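Local coordinates for dehydrogenase (Thermotoga maritima, PDB 3EZY), which catalyses the NAD(+)-dependent oxidation of myo-inositol to 2-keto-myo-inositol (scyllo-inosose), probably as a step in myo-inositol degradation, at residues Thr15-Asn20 with Glu287-Phe292. Residues are numbered along the deposited sequence; the frame is centred on the assembly and turned at random.
Sequences TIHAEN and EELKTF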
ATOM      1  N   THR A  15      20.911   2.689 -29.408  1.00 23.02           N
ATOM      2  CA  THR A  15      19.779   2.082 -30.112  1.00 22.70           C
ATOM      3  C   THR A  15      18.421   2.601 -29.631  1.00 22.36           C
ATOM      4  O   THR A  15      17.555   2.941 -30.440  1.00 22.94           O
ATOM      5  CB  THR A  15      19.835   0.543 -30.012  1.00 24.41           C
ATOM      6  OG1 THR A  15      21.065   0.091 -30.603  1.00 24.09           O
ATOM      7  CG2 THR A  15      18.621  -0.087 -30.727  1.00 23.92           C
ATOM      8  N   ILE A  16      18.229   2.672 -28.316  1.00 21.92           N
ATOM      9  CA  ILE A  16      17.053   3.298 -27.742  1.00 21.35           C
ATOM     10  C   ILE A  16      16.819   4.702 -28.281  1.00 21.78           C
ATOM     11  O   ILE A  16      15.699   5.039 -28.699  1.00 22.77           O
ATOM     12  CB  ILE A  16      17.119   3.283 -26.196  1.00 21.63           C
ATOM     13  CG1 ILE A  16      16.959   1.835 -25.713  1.00 21.68           C
ATOM     14  CG2 ILE A  16      16.017   4.202 -25.575  1.00 21.98           C
ATOM     15  CD1 ILE A  16      17.309   1.612 -24.210  1.00 17.69           C
ATOM     16  N   HIS A  17      17.844   5.551 -28.253  1.00 21.01           N
ATOM     17  CA  HIS A  17      17.673   6.955 -28.748  1.00 21.89           C
ATOM     18  C   HIS A  17      17.256   6.965 -30.242  1.00 22.27           C
ATOM     19  O   HIS A  17      16.325   7.692 -30.649  1.00 22.27           O
ATOM     20  CB  HIS A  17      18.977   7.754 -28.557  1.00 21.14           C
ATOM     21  CG  HIS A  17      19.281   8.089 -27.132  1.00 22.04           C
ATOM     22  ND1 HIS A  17      18.376   8.723 -26.305  1.00 22.00           N
ATOM     23  CD2 HIS A  17      20.419   7.936 -26.401  1.00 22.82           C
ATOM     24  CE1 HIS A  17      18.937   8.935 -25.124  1.00 22.93           C
ATOM     25  NE2 HIS A  17      20.179   8.470 -25.161  1.00 20.51           N
ATOM     26  N   ALA A  18      17.939   6.149 -31.049  1.00 21.94           N
ATOM     27  CA  ALA A  18      17.696   6.101 -32.502  1.00 23.91           C
ATOM     28  C   ALA A  18      16.251   5.676 -32.794  1.00 25.28           C
ATOM     29  O   ALA A  18      15.606   6.236 -33.673  1.00 24.68           O
ATOM     30  CB  ALA A  18      18.652   5.111 -33.170  1.00 23.72           C
ATOM     31  N   GLU A  19      15.766   4.665 -32.065  1.00 27.16           N
ATOM     32  CA  GLU A  19      14.378   4.199 -32.194  1.00 28.72           C
ATOM     33  C   GLU A  19      13.378   5.236 -31.693  1.00 28.97           C
ATOM     34  O   GLU A  19      12.344   5.436 -32.338  1.00 29.64           O
ATOM     35  CB  GLU A  19      14.196   2.822 -31.531  1.00 29.92           C
ATOM     36  CG  GLU A  19      14.831   1.694 -32.411  1.00 35.53           C
ATOM     37  CD  GLU A  19      14.991   0.358 -31.701  1.00 43.71           C
ATOM     38  OE1 GLU A  19      14.545   0.229 -30.532  1.00 45.34           O
ATOM     39  OE2 GLU A  19      15.596  -0.566 -32.319  1.00 49.01           O
ATOM     40  N   ASN A  20      13.695   5.934 -30.598  1.00 28.82           N
ATOM     41  CA  ASN A  20      12.816   6.982 -30.046  1.00 30.19           C
ATOM     42  C   ASN A  20      12.620   8.160 -30.991  1.00 32.25           C
ATOM     43  O   ASN A  20      11.621   8.865 -30.917  1.00 32.77           O
ATOM     44  CB  ASN A  20      13.314   7.501 -28.678  1.00 29.39           C
ATOM     45  CG  ASN A  20      12.959   6.547 -27.508  1.00 30.86           C
ATOM     46  OD1 ASN A  20      12.172   5.634 -27.671  1.00 31.93           O
ATOM     47  ND2 ASN A  20      13.538   6.780 -26.340  1.00 29.58           N
ATOM     48  N   GLU A 287      11.888  11.073 -22.841  1.00 20.33           N
ATOM     49  CA  GLU A 287      11.644  12.431 -22.337  1.00 22.93           C
ATOM     50  C   GLU A 287      12.911  13.301 -22.287  1.00 22.06           C
ATOM     51  O   GLU A 287      12.868  14.539 -22.508  1.00 20.14           O
ATOM     52  CB  GLU A 287      11.052  12.345 -20.943  1.00 23.14           C
ATOM     53  CG  GLU A 287      10.699  13.700 -20.343  1.00 31.40           C
ATOM     54  CD  GLU A 287       9.381  14.280 -20.901  1.00 42.02           C
ATOM     55  OE1 GLU A 287       8.713  13.634 -21.782  1.00 43.45           O
ATOM     56  OE2 GLU A 287       9.028  15.395 -20.443  1.00 46.20           O
ATOM     57  N   GLU A 288      14.025  12.657 -21.953  1.00 20.98           N
ATOM     58  CA  GLU A 288      15.342  13.321 -21.975  1.00 21.77           C
ATOM     59  C   GLU A 288      15.672  13.856 -23.381  1.00 22.20           C
ATOM     60  O   GLU A 288      16.138  14.985 -23.557  1.00 22.67           O
ATOM     61  CB  GLU A 288      16.419  12.340 -21.539  1.00 21.52           C
ATOM     62  CG  GLU A 288      17.799  12.960 -21.571  1.00 21.22           C
ATOM     63  CD  GLU A 288      18.851  11.991 -21.213  1.00 23.80           C
ATOM     64  OE1 GLU A 288      18.842  10.861 -21.748  1.00 24.98           O
ATOM     65  OE2 GLU A 288      19.687  12.345 -20.375  1.00 25.46           O
ATOM     66  N   LEU A 289      15.438  13.029 -24.386  1.00 22.86           N
ATOM     67  CA  LEU A 289      15.758  13.380 -25.779  1.00 22.30           C
ATOM     68  C   LEU A 289      14.838  14.474 -26.341  1.00 23.68           C
ATOM     69  O   LEU A 289      15.302  15.411 -27.032  1.00 23.39           O
ATOM     70  CB  LEU A 289      15.723  12.135 -26.663  1.00 22.30           C
ATOM     71  CG  LEU A 289      15.963  12.346 -28.182  1.00 23.13           C
ATOM     72  CD1 LEU A 289      17.184  13.178 -28.344  1.00 25.35           C
ATOM     73  CD2 LEU A 289      16.169  11.036 -28.929  1.00 26.19           C
ATOM     74  N   LYS A 290      13.538  14.385 -26.053  1.00 23.47           N
ATOM     75  CA  LYS A 290      12.639  15.480 -26.437  1.00 24.33           C
ATOM     76  C   LYS A 290      13.125  16.813 -25.850  1.00 24.79           C
ATOM     77  O   LYS A 290      12.954  17.868 -26.470  1.00 24.92           O
ATOM     78  CB  LYS A 290      11.196  15.208 -25.969  1.00 24.25           C
ATOM     79  CG  LYS A 290      10.568  13.969 -26.555  1.00 25.37           C
ATOM     80  CD  LYS A 290       9.072  13.939 -26.151  1.00 31.42           C
ATOM     81  CE  LYS A 290       8.352  12.679 -26.690  1.00 33.64           C
ATOM     82  NZ  LYS A 290       7.149  12.327 -25.794  1.00 38.16           N
ATOM     83  N   THR A 291      13.694  16.762 -24.646  1.00 23.51           N
ATOM     84  CA  THR A 291      14.135  17.982 -23.962  1.00 24.13           C
ATOM     85  C   THR A 291      15.364  18.568 -24.653  1.00 23.40           C
ATOM     86  O   THR A 291      15.429  19.780 -24.874  1.00 22.32           O
ATOM     87  CB  THR A 291      14.437  17.761 -22.446  1.00 23.78           C
ATOM     88  OG1 THR A 291      13.281  17.196 -21.812  1.00 26.40           O
ATOM     89  CG2 THR A 291      14.796  19.079 -21.744  1.00 24.94           C
ATOM     90  N   PHE A 292      16.325  17.703 -24.963  1.00 22.48           N
ATOM     91  CA  PHE A 292      17.496  18.075 -25.758  1.00 22.68           C
ATOM     92  C   PHE A 292      17.104  18.762 -27.084  1.00 23.06           C
ATOM     93  O   PHE A 292      17.664  19.798 -27.468  1.00 23.56           O
ATOM     94  CB  PHE A 292      18.368  16.835 -26.059  1.00 21.99           C
ATOM     95  CG  PHE A 292      19.548  17.141 -26.989  1.00 21.71           C
ATOM     96  CD1 PHE A 292      20.543  18.021 -26.582  1.00 19.46           C
ATOM     97  CD2 PHE A 292      19.631  16.577 -28.258  1.00 22.42           C
ATOM     98  CE1 PHE A 292      21.614  18.332 -27.392  1.00 17.81           C
ATOM     99  CE2 PHE A 292      20.718  16.868 -29.099  1.00 19.46           C
ATOM    100  CZ  PHE A 292      21.707  17.756 -28.660  1.00 19.75           C
TER
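His17 meets Leu289 and Glu288 where helix 12-20 of the NAD-binding Rossmann fold lies against helix 277-298, and the pair illustrates how a helix from late in the chain can pack onto a dinucleotide-binding domain. The His17 side chain touches a probable glycine-rich GxGxxG turn (Gly9, Gly11, Gly14), as expected of a Rossmann fold.

The nonpolar part of the contact belongs to Leu289. With CG anti to the backbone N (chi1 177°), its branch CD2 is carried to the backbone of the facing helix, 3.8 Å from His17 O. The same methyl lies obliquely to the imidazole, 4.1 Å from His17 ND1. Leu69 of strand 67-70 touches both side chains, so the two helices share a strand of the parallel sheet as their floor.

In the polar part no hydrogen bond joins 15-20 to 287-292; earlier in helix 277-298, Arg282 NH1 bonds to Asn20 OD1. His17 NE2 is hydrogen-bonded to Glu94 OE1, while Phe92 meets its ring edge-to-face, which together should limit rotation of the imidazole. Glu288, extended beyond CG, brings its carboxylate to the ring edge with the two planes 43° apart. There Glu288 OE1 lies near the ring plane, 3.9 Å from His17 CE1.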